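Local coordinates for protein cycloalternan-forming enzyme (Listeria monocytogenes serovar 1/2a, PDB 5F7U) that is a multidomain member of glycoside hydrolase family 31 that carries a TIM-barrel domain and a family 6 carbohydrate-binding module and binds glycans at several sites, at residues A629-G634 / I657-S662; L367-N372 / I392-F397; T1003-I1008 / D1045-D1050. The protein carries 1 engineered substitution. All blocks are in the same frame, centred on the assembly; numbering follows the deposited sequence.

How the contacts relate
Contacts 2 and 1 follow one another along the chain inside the same TIM barrel, and contact 3 comes last, in the carbohydrate-binding module. Contact 2 pairs the first two of the eight parallel barrel strands and contact 1 the last two. Strand 657-660 of contact 1 also neighbours strand 367-369 of contact 2, so the two contacts, with centres about 10 Å apart, flank the seam where the barrel closes. H661 of contact 1 and N372 of contact 2 belong to the same glycan pocket, which the seam thus helps to build. Contact 3, centred about 53 Å from contact 1 and 57 Å from contact 2, touches neither and lies in a separate glycan-binding module.

Contact 1 of 3, residues A629-G634 / I657-S662; sequences AWDMAG and IMQFHS. With GLC (alpha-D-glucopyranose), chain F.
A side-chain amide does much of the work of strand pairing here: Q659 NE2 reaches across to D631 OD1 (2.9 Å) and to W630 O (3.2 Å). The two segments lie on the seventh and eighth strands of the TIM barrel, 628-631 and 657-660, and run on into the loops beyond; helix 642-653 makes the crossover of a parallel beta-alpha-beta unit between them. The strand axes run 18° apart. The bond to D631 is nearly straight and uses the anti lone pair of OD1, while the one to W630 is bent and approaches from above the carbonyl plane; both acceptors lie close to the plane of the amide, which fixes its rotation. Q659 leaves the backbone with CG anti to N (chi1 -178°), then bends at chi2 to lay the amide alongside the D631 carboxylate. A water donates to D631 OD1 and Q659 OE1, joining the two groups a second time. One direct backbone bond crosses the contact, M632 N to Q659 O (3.1 Å), and a further water takes the H661 N-H and donates to M632 O. Buried W630 N has no polar partner in the model.

The apolar contacts are small. A629 CB rests against I657 CB at 3.6 Å, and M632 CG lies alongside F660 CB at 3.7 Å. Beyond the strand, D631 to G634 form a type II turn closed by G634 N to D631 O. H661, a residue of the glycan pocket, lies side by side with D631, whose carboxylate is turned 62° from the imidazole and meets its edge. Weakly bonded through ND1 to S370 of segment 367-372, this ring presents NE2 to the bound alpha-D-glucopyranose, donating to O4 at 2.9 Å and forming a second hydrogen bond with O3 at 3.1 Å.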
loop_
_atom_site.group_PDB
_atom_site.type_symbol
_atom_site.label_atom_id
_atom_site.label_comp_id
_atom_site.label_asym_id
_atom_site.label_seq_id
_atom_site.Cartn_x
_atom_site.Cartn_y
_atom_site.Cartn_z
ATOM N N ALA A 629 5.136 2.373 -4.003
ATOM C CA ALA A 629 5.595 3.599 -4.659
ATOM C C ALA A 629 4.530 4.119 -5.600
ATOM O O ALA A 629 3.606 3.402 -5.966
ATOM C CB ALA A 629 6.852 3.326 -5.475
ATOM N N TRP A 630 4.732 5.354 -6.046
ATOM C CA TRP A 630 3.979 5.906 -7.172
ATOM C C TRP A 630 4.912 6.813 -7.953
ATOM O O TRP A 630 5.956 7.222 -7.428
ATOM C CB TRP A 630 2.720 6.653 -6.687
ATOM C CG TRP A 630 2.993 7.919 -5.882
ATOM C CD1 TRP A 630 3.725 8.020 -4.712
ATOM C CD2 TRP A 630 2.517 9.235 -6.170
ATOM N NE1 TRP A 630 3.749 9.332 -4.278
ATOM C CE2 TRP A 630 3.007 10.097 -5.139
ATOM C CE3 TRP A 630 1.715 9.776 -7.184
ATOM C CZ2 TRP A 630 2.735 11.488 -5.118
ATOM C CZ3 TRP A 630 1.421 11.169 -7.153
ATOM C CH2 TRP A 630 1.943 11.997 -6.129
ATOM N N ASP A 631 4.560 7.104 -9.210
ATOM C CA ASP A 631 5.292 8.100 -9.990
ATOM C C ASP A 631 4.864 9.480 -9.479
ATOM O O ASP A 631 3.777 9.931 -9.815
ATOM C CB ASP A 631 4.945 7.984 -11.497
ATOM C CG ASP A 631 5.209 6.586 -12.085
ATOM O OD1 ASP A 631 6.051 5.836 -11.579
ATOM O OD2 ASP A 631 4.563 6.244 -13.099
ATOM N N MET A 632 5.684 10.124 -8.645
ATOM C CA MET A 632 5.254 11.372 -7.997
ATOM C C MET A 632 4.879 12.415 -9.053
ATOM O O MET A 632 5.613 12.620 -10.026
ATOM C CB MET A 632 6.301 11.896 -6.997
ATOM C CG MET A 632 7.698 12.098 -7.554
ATOM S SD MET A 632 8.612 13.284 -6.541
ATOM C CE MET A 632 7.975 14.777 -7.276
ATOM N N ALA A 633 3.700 13.015 -8.874
ATOM C CA ALA A 633 3.148 14.018 -9.803
ATOM C C ALA A 633 2.736 13.488 -11.172
ATOM O O ALA A 633 2.449 14.288 -12.045
ATOM C CB ALA A 633 4.070 15.241 -9.933
ATOM N N GLY A 634 2.692 12.160 -11.339
ATOM C CA GLY A 634 2.224 11.511 -12.593
ATOM C C GLY A 634 3.341 11.415 -13.615
ATOM O O GLY A 634 4.229 12.269 -13.644
ATOM N N ILE A 657 7.909 4.431 -0.524
ATOM C CA ILE A 657 8.959 4.494 -1.554
ATOM C C ILE A 657 8.769 5.780 -2.359
ATOM O O ILE A 657 7.668 6.052 -2.866
ATOM C CB ILE A 657 8.922 3.271 -2.519
ATOM C CG1 ILE A 657 8.982 1.910 -1.783
ATOM C CG2 ILE A 657 9.989 3.388 -3.620
ATOM C CD1 ILE A 657 10.297 1.599 -1.064
ATOM N N MET A 658 9.838 6.559 -2.476
ATOM C CA MET A 658 9.820 7.858 -3.162
ATOM C C MET A 658 10.508 7.711 -4.519
ATOM O O MET A 658 11.665 7.274 -4.585
ATOM C CB MET A 658 10.557 8.909 -2.318
ATOM C CG MET A 658 10.419 10.329 -2.853
ATOM S SD MET A 658 11.475 11.466 -1.942
ATOM C CE MET A 658 10.869 12.984 -2.676
ATOM N N GLN A 659 9.793 8.055 -5.605
ATOM C CA GLN A 659 10.303 7.782 -6.969
ATOM C C GLN A 659 9.674 8.750 -7.971
ATOM O O GLN A 659 8.445 8.896 -7.983
ATOM C CB GLN A 659 9.946 6.333 -7.383
ATOM C CG GLN A 659 10.448 5.866 -8.767
ATOM C CD GLN A 659 9.367 5.670 -9.826
ATOM O OE1 GLN A 659 9.647 5.086 -10.883
ATOM N NE2 GLN A 659 8.140 6.143 -9.574
ATOM N N PHE A 660 10.497 9.408 -8.788
ATOM C CA PHE A 660 9.967 10.162 -9.960
ATOM C C PHE A 660 10.222 9.397 -11.236
ATOM O O PHE A 660 11.180 8.607 -11.321
ATOM C CB PHE A 660 10.452 11.649 -10.034
ATOM C CG PHE A 660 11.934 11.831 -10.314
ATOM C CD1 PHE A 660 12.452 11.669 -11.615
ATOM C CD2 PHE A 660 12.816 12.226 -9.285
ATOM C CE1 PHE A 660 13.812 11.863 -11.874
ATOM C CE2 PHE A 660 14.184 12.412 -9.538
ATOM C CZ PHE A 660 14.679 12.245 -10.841
ATOM N N HIS A 661 9.373 9.638 -12.234
ATOM C CA HIS A 661 9.396 8.851 -13.469
ATOM C C HIS A 661 8.642 9.614 -14.560
ATOM O O HIS A 661 7.810 10.508 -14.265
ATOM C CB HIS A 661 8.764 7.455 -13.207
ATOM C CG HIS A 661 8.768 6.545 -14.398
ATOM N ND1 HIS A 661 9.889 6.333 -15.175
ATOM C CD2 HIS A 661 7.771 5.815 -14.961
ATOM C CE1 HIS A 661 9.584 5.505 -16.166
ATOM N NE2 HIS A 661 8.307 5.167 -16.054
ATOM N N SER A 662 8.950 9.289 -15.816
ATOM C CA SER A 662 8.261 9.896 -16.941
ATOM C C SER A 662 8.122 8.912 -18.091
ATOM O O SER A 662 9.006 8.097 -18.335
ATOM C CB SER A 662 8.954 11.186 -17.408
ATOM O OG SER A 662 10.329 10.940 -17.684
HETATM C C1 GLC F . 4.907 0.534 -18.781
HETATM C C2 GLC F . 5.221 1.056 -17.362
HETATM C C3 GLC F . 5.907 2.437 -17.366
HETATM C C4 GLC F . 7.136 2.421 -18.290
HETATM C C5 GLC F . 6.825 1.739 -19.630
HETATM C C6 GLC F . 8.047 1.554 -20.515
HETATM O O2 GLC F . 4.058 0.977 -16.532
HETATM O O3 GLC F . 6.329 2.817 -16.044
HETATM O O4 GLC F . 7.588 3.766 -18.531
HETATM O O5 GLC F . 6.158 0.467 -19.494
HETATM O O6 GLC F . 7.551 1.085 -21.784
HETATM O O HOH W 1 7.027 8.711 -5.265
HETATM O O HOH W 2 7.643 3.685 -12.341
HETATM O O HOH W 3 6.827 10.833 -11.664
#

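Contact 2 of 3, residues L367-N372 / I392-F397; sequences LWMSAN and IPATGF. With GLC (alpha-D-glucopyranose), chain B.
The methyl of A394 is the apolar centre, with M369 CG 3.6 Å from CB and L367 CB a little farther off. L367 CD2 extends the patch to I392 CG2 (3.7 Å), and M369, bent at chi3 (-55°), swings its CE back to F397 CD2 at 3.9 Å. On the other face of the sheet W368 turns its indole over G396, whose CA sits 4.0 Å above the ring plane near the rim. The indole N-H is taken by A364 O.

The two segments lie on the first two parallel strands of the TIM barrel, 367-369 and 396-399, with 392-395 leading into the second; helix 377-389 joins the strands in a beta-alpha-beta crossover. That helix covers the face bearing M369 and F397, while helix 687-700 packs on L367 and I392.

L367 O is gripped twice, by T395 N in the carbonyl plane and by G396 N at 2.9 Å, tilted from it. M369 N then bonds to G396 O at 2.8 Å. Before the strand, P393 centres an inverse gamma turn, and a water links its carbonyl oxygen to L367 N. Past the strand end N372 enters the glycan pocket, where ND2 donates to O5 of alpha-D-glucopyranose at 3.1 Å and also to E400.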
loop_
_atom_site.group_PDB
_atom_site.type_symbol
_atom_site.label_atom_id
_atom_site.label_comp_id
_atom_site.label_asym_id
_atom_site.label_seq_id
_atom_site.Cartn_x
_atom_site.Cartn_y
_atom_site.Cartn_z
ATOM N N LEU A 367 15.556 8.291 -2.474
ATOM C CA LEU A 367 14.879 8.692 -3.705
ATOM C C LEU A 367 15.331 7.830 -4.895
ATOM O O LEU A 367 16.535 7.622 -5.078
ATOM C CB LEU A 367 15.158 10.160 -4.032
ATOM C CG LEU A 367 14.666 10.724 -5.380
ATOM C CD1 LEU A 367 13.135 10.698 -5.448
ATOM C CD2 LEU A 367 15.208 12.148 -5.541
ATOM N N TRP A 368 14.352 7.375 -5.684
ATOM C CA TRP A 368 14.605 6.724 -6.965
ATOM C C TRP A 368 14.417 7.695 -8.111
ATOM O O TRP A 368 13.383 8.352 -8.181
ATOM C CB TRP A 368 13.628 5.582 -7.197
ATOM C CG TRP A 368 13.768 4.416 -6.288
ATOM C CD1 TRP A 368 13.534 4.387 -4.941
ATOM C CD2 TRP A 368 14.116 3.082 -6.675
ATOM N NE1 TRP A 368 13.736 3.096 -4.458
ATOM C CE2 TRP A 368 14.106 2.287 -5.502
ATOM C CE3 TRP A 368 14.465 2.485 -7.898
ATOM C CZ2 TRP A 368 14.404 0.918 -5.512
ATOM C CZ3 TRP A 368 14.784 1.094 -7.902
ATOM C CH2 TRP A 368 14.736 0.340 -6.711
ATOM N N MET A 369 15.406 7.761 -9.012
ATOM C CA MET A 369 15.319 8.601 -10.234
ATOM C C MET A 369 15.087 7.741 -11.457
ATOM O O MET A 369 15.762 6.733 -11.652
ATOM C CB MET A 369 16.627 9.368 -10.445
ATOM C CG MET A 369 17.091 10.083 -9.186
ATOM S SD MET A 369 18.221 11.447 -9.535
ATOM C CE MET A 369 19.492 10.608 -10.485
ATOM N N SER A 370 14.168 8.166 -12.313
ATOM C CA SER A 370 13.799 7.363 -13.480
ATOM C C SER A 370 13.277 8.306 -14.557
ATOM O O SER A 370 12.701 9.339 -14.226
ATOM C CB SER A 370 12.720 6.346 -13.091
ATOM O OG SER A 370 12.273 5.594 -14.218
ATOM N N ALA A 371 13.463 7.933 -15.824
ATOM C CA ALA A 371 12.856 8.631 -16.975
ATOM C C ALA A 371 12.998 7.740 -18.180
ATOM O O ALA A 371 14.118 7.325 -18.523
ATOM C CB ALA A 371 13.521 9.986 -17.242
ATOM N N ASN A 372 11.880 7.458 -18.848
ATOM C CA ASN A 372 11.954 6.603 -20.022
ATOM C C ASN A 372 12.878 7.182 -21.096
ATOM O O ASN A 372 13.489 6.421 -21.854
ATOM C CB ASN A 372 10.565 6.325 -20.602
ATOM C CG ASN A 372 10.593 5.248 -21.662
ATOM O OD1 ASN A 372 10.572 5.551 -22.871
ATOM N ND2 ASN A 372 10.674 3.988 -21.231
ATOM N N ILE A 392 20.962 16.683 -4.811
ATOM C CA ILE A 392 19.890 15.686 -4.728
ATOM C C ILE A 392 20.556 14.324 -4.473
ATOM O O ILE A 392 20.969 13.648 -5.425
ATOM C CB ILE A 392 19.007 15.674 -6.013
ATOM C CG1 ILE A 392 18.456 17.066 -6.359
ATOM C CG2 ILE A 392 17.901 14.614 -5.905
ATOM C CD1 ILE A 392 17.515 17.684 -5.320
ATOM N N PRO A 393 20.665 13.919 -3.192
ATOM C CA PRO A 393 21.343 12.673 -2.842
ATOM C C PRO A 393 20.421 11.442 -2.995
ATOM O O PRO A 393 20.112 10.739 -2.031
ATOM C CB PRO A 393 21.756 12.929 -1.397
ATOM C CG PRO A 393 20.616 13.737 -0.859
ATOM C CD PRO A 393 20.288 14.678 -1.981
ATOM N N ALA A 394 20.031 11.164 -4.231
ATOM C CA ALA A 394 19.188 10.022 -4.532
ATOM C C ALA A 394 19.962 8.725 -4.285
ATOM O O ALA A 394 21.204 8.733 -4.225
ATOM C CB ALA A 394 18.710 10.096 -5.987
ATOM N N THR A 395 19.232 7.615 -4.137
ATOM C CA THR A 395 19.873 6.309 -3.920
ATOM C C THR A 395 19.501 5.252 -4.952
ATOM O O THR A 395 20.171 4.219 -5.047
ATOM C CB THR A 395 19.575 5.749 -2.521
ATOM O OG1 THR A 395 18.161 5.619 -2.354
ATOM C CG2 THR A 395 20.163 6.670 -1.439
ATOM N N GLY A 396 18.426 5.497 -5.704
ATOM C CA GLY A 396 17.967 4.531 -6.705
ATOM C C GLY A 396 17.950 5.137 -8.093
ATOM O O GLY A 396 17.721 6.330 -8.256
ATOM N N PHE A 397 18.190 4.300 -9.104
ATOM C CA PHE A 397 18.311 4.761 -10.484
ATOM C C PHE A 397 17.692 3.691 -11.376
ATOM O O PHE A 397 17.965 2.493 -11.210
ATOM C CB PHE A 397 19.788 4.986 -10.851
ATOM C CG PHE A 397 19.990 5.812 -12.100
ATOM C CD1 PHE A 397 19.849 5.253 -13.369
ATOM C CD2 PHE A 397 20.370 7.153 -12.000
ATOM C CE1 PHE A 397 20.022 6.031 -14.516
ATOM C CE2 PHE A 397 20.555 7.939 -13.144
ATOM C CZ PHE A 397 20.386 7.380 -14.404
HETATM C C1 GLC B . 8.193 1.784 -22.879
HETATM C C2 GLC B . 7.575 1.343 -24.212
HETATM C C3 GLC B . 8.071 -0.050 -24.624
HETATM C C4 GLC B . 9.597 -0.127 -24.593
HETATM C C5 GLC B . 10.068 0.274 -23.187
HETATM C C6 GLC B . 11.572 0.173 -22.967
HETATM O O2 GLC B . 6.151 1.293 -24.099
HETATM O O3 GLC B . 7.591 -0.379 -25.933
HETATM O O4 GLC B . 10.005 -1.462 -24.914
HETATM O O5 GLC B . 9.623 1.615 -22.897
HETATM O O6 GLC B . 12.221 1.195 -23.731
HETATM O O HOH W 4 17.678 9.650 -1.242
#

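Contact 3 of 3, residues T1003-I1008 / D1045-D1050; sequences TRTVYI and DFEADD
T1003 opens the contact with its hydroxyl, which donates to D1050 OD1 (2.9 Å) on the anti lone pair and accepts from a water that also donates to D1049 O. Next along the strand, R1004 folds at chi2 (-68°) and brings its guanidinium against the edge of F1046: CD2 stands 3.4 Å over the centre of the guanidinium face, with the two planes 76° apart. The edge-on meeting leaves one ring face to D1050 CB, which lies over its centre. R1004 NH2 donates to T1003 O within its own strand, and NH1 to A1052 O of a glycan pocket; F969 adds a cation-pi contact.

T1005 makes the one backbone bridge, an antiparallel hydrogen-bonded pair with D1045, closed by T1005 N to D1045 O (3.0 Å) and D1045 N to T1005 O. With chi1 at -63° its OG1 turns to D1050 OD2, which it meets at 2.7 Å on the syn side. The same oxygen accepts E1047 N on its anti lone pair, so one carboxylate ties T1003 and T1005 of the strand to the type I turn E1047-D1050. T1005 CG2 packs against the E1047 carboxylate.

From the opposite direction, Y1007 OH donates to the syn lone pair of E1047 OE1 at 2.6 Å, in the plane of the tyrosine ring. E1047 OE1 is also 2.9 Å from D1045 OD2, without a hydrogen bond, which would probably raise the pKa of one carboxylate.

The turn lies on the T1003, T1005 and Y1007 side of strand 1002-1008, and R1004 comes from the other. In the five-stranded antiparallel sheet of this family 6 carbohydrate-binding module the strand runs between 1039-1045 and 1011-1017, whose K1012 touches T1005 and Y1007, while I1008 packs on strand 1027-1035 of the other sheet.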
loop_
_atom_site.group_PDB
_atom_site.type_symbol
_atom_site.label_atom_id
_atom_site.label_comp_id
_atom_site.label_asym_id
_atom_site.label_seq_id
_atom_site.Cartn_x
_atom_site.Cartn_y
_atom_site.Cartn_z
ATOM N N THR A 1003 -4.775 43.506 33.353
ATOM C CA THR A 1003 -5.655 42.364 33.654
ATOM C C THR A 1003 -6.234 41.783 32.373
ATOM O O THR A 1003 -6.476 42.507 31.395
ATOM C CB THR A 1003 -6.836 42.698 34.609
ATOM O OG1 THR A 1003 -7.730 43.607 33.965
ATOM C CG2 THR A 1003 -6.367 43.309 35.935
ATOM N N ARG A 1004 -6.436 40.466 32.388
ATOM C CA ARG A 1004 -7.154 39.756 31.322
ATOM C C ARG A 1004 -8.159 38.787 31.930
ATOM O O ARG A 1004 -8.040 38.386 33.089
ATOM C CB ARG A 1004 -6.197 39.005 30.389
ATOM C CG ARG A 1004 -5.264 39.882 29.561
ATOM C CD ARG A 1004 -6.002 40.693 28.501
ATOM N NE ARG A 1004 -5.068 41.468 27.682
ATOM C CZ ARG A 1004 -4.506 42.624 28.043
ATOM N NH1 ARG A 1004 -3.680 43.238 27.201
ATOM N NH2 ARG A 1004 -4.763 43.179 29.230
ATOM N N THR A 1005 -9.160 38.424 31.138
ATOM C CA THR A 1005 -10.196 37.514 31.584
ATOM C C THR A 1005 -9.924 36.186 30.900
ATOM O O THR A 1005 -9.580 36.151 29.709
ATOM C CB THR A 1005 -11.588 38.080 31.236
ATOM O OG1 THR A 1005 -11.779 39.311 31.940
ATOM C CG2 THR A 1005 -12.690 37.129 31.636
ATOM N N VAL A 1006 -10.031 35.098 31.668
ATOM C CA VAL A 1006 -9.785 33.755 31.157
ATOM C C VAL A 1006 -11.045 32.910 31.353
ATOM O O VAL A 1006 -11.698 33.010 32.392
ATOM C CB VAL A 1006 -8.582 33.073 31.869
ATOM C CG1 VAL A 1006 -8.129 31.841 31.078
ATOM C CG2 VAL A 1006 -7.419 34.049 31.991
ATOM N N TYR A 1007 -11.368 32.093 30.350
ATOM C CA TYR A 1007 -12.449 31.116 30.441
ATOM C C TYR A 1007 -11.828 29.746 30.258
ATOM O O TYR A 1007 -11.135 29.501 29.256
ATOM C CB TYR A 1007 -13.487 31.353 29.346
ATOM C CG TYR A 1007 -14.229 32.659 29.483
ATOM C CD1 TYR A 1007 -13.684 33.854 29.003
ATOM C CD2 TYR A 1007 -15.488 32.697 30.091
ATOM C CE1 TYR A 1007 -14.380 35.055 29.122
ATOM C CE2 TYR A 1007 -16.196 33.885 30.202
ATOM C CZ TYR A 1007 -15.636 35.060 29.724
ATOM O OH TYR A 1007 -16.345 36.232 29.857
ATOM N N ILE A 1008 -12.090 28.858 31.211
ATOM C CA ILE A 1008 -11.606 27.483 31.142
ATOM C C ILE A 1008 -12.837 26.616 30.976
ATOM O O ILE A 1008 -13.634 26.481 31.916
ATOM C CB ILE A 1008 -10.838 27.058 32.431
ATOM C CG1 ILE A 1008 -9.723 28.061 32.807
ATOM C CG2 ILE A 1008 -10.325 25.611 32.281
ATOM C CD1 ILE A 1008 -8.601 28.174 31.793
ATOM N N ASP A 1045 -9.406 36.699 27.074
ATOM C CA ASP A 1045 -10.225 37.799 26.557
ATOM C C ASP A 1045 -9.740 39.124 27.119
ATOM O O ASP A 1045 -9.231 39.170 28.236
ATOM C CB ASP A 1045 -11.661 37.629 27.062
ATOM C CG ASP A 1045 -12.612 37.224 25.983
ATOM O OD1 ASP A 1045 -12.202 36.539 25.013
ATOM O OD2 ASP A 1045 -13.799 37.592 26.101
ATOM N N PHE A 1046 -9.937 40.202 26.360
ATOM C CA PHE A 1046 -9.885 41.549 26.934
ATOM C C PHE A 1046 -11.321 42.035 26.993
ATOM O O PHE A 1046 -11.944 42.273 25.965
ATOM C CB PHE A 1046 -9.022 42.484 26.089
ATOM C CG PHE A 1046 -8.805 43.850 26.704
ATOM C CD1 PHE A 1046 -9.813 44.822 26.678
ATOM C CD2 PHE A 1046 -7.588 44.167 27.299
ATOM C CE1 PHE A 1046 -9.610 46.082 27.234
ATOM C CE2 PHE A 1046 -7.376 45.426 27.858
ATOM C CZ PHE A 1046 -8.385 46.379 27.823
ATOM N N GLU A 1047 -11.853 42.151 28.198
ATOM C CA GLU A 1047 -13.230 42.588 28.360
ATOM C C GLU A 1047 -13.303 44.012 28.889
ATOM O O GLU A 1047 -12.265 44.658 29.076
ATOM C CB GLU A 1047 -14.009 41.599 29.210
ATOM C CG GLU A 1047 -14.169 40.288 28.464
ATOM C CD GLU A 1047 -15.014 39.267 29.170
ATOM O OE1 GLU A 1047 -15.057 38.137 28.645
ATOM O OE2 GLU A 1047 -15.620 39.568 30.224
ATOM N N ALA A 1048 -14.524 44.507 29.097
ATOM C CA ALA A 1048 -14.736 45.901 29.504
ATOM C C ALA A 1048 -14.042 46.269 30.826
ATOM O O ALA A 1048 -13.542 47.383 30.970
ATOM C CB ALA A 1048 -16.222 46.233 29.548
ATOM N N ASP A 1049 -13.984 45.324 31.764
ATOM C CA ASP A 1049 -13.303 45.553 33.040
ATOM C C ASP A 1049 -11.819 45.125 33.035
ATOM O O ASP A 1049 -11.213 44.948 34.095
ATOM C CB ASP A 1049 -14.094 44.923 34.208
ATOM C CG ASP A 1049 -14.195 43.401 34.129
ATOM O OD1 ASP A 1049 -13.866 42.779 33.086
ATOM O OD2 ASP A 1049 -14.618 42.808 35.144
ATOM N N ASP A 1050 -11.247 44.951 31.843
ATOM C CA ASP A 1050 -9.828 44.675 31.713
ATOM C C ASP A 1050 -9.044 45.927 31.343
ATOM O O ASP A 1050 -9.621 46.936 30.916
ATOM C CB ASP A 1050 -9.578 43.529 30.723
ATOM C CG ASP A 1050 -9.913 42.180 31.311
ATOM O OD1 ASP A 1050 -9.535 41.926 32.474
ATOM O OD2 ASP A 1050 -10.540 41.367 30.602
HETATM O O HOH W 5 -8.624 45.776 35.151
#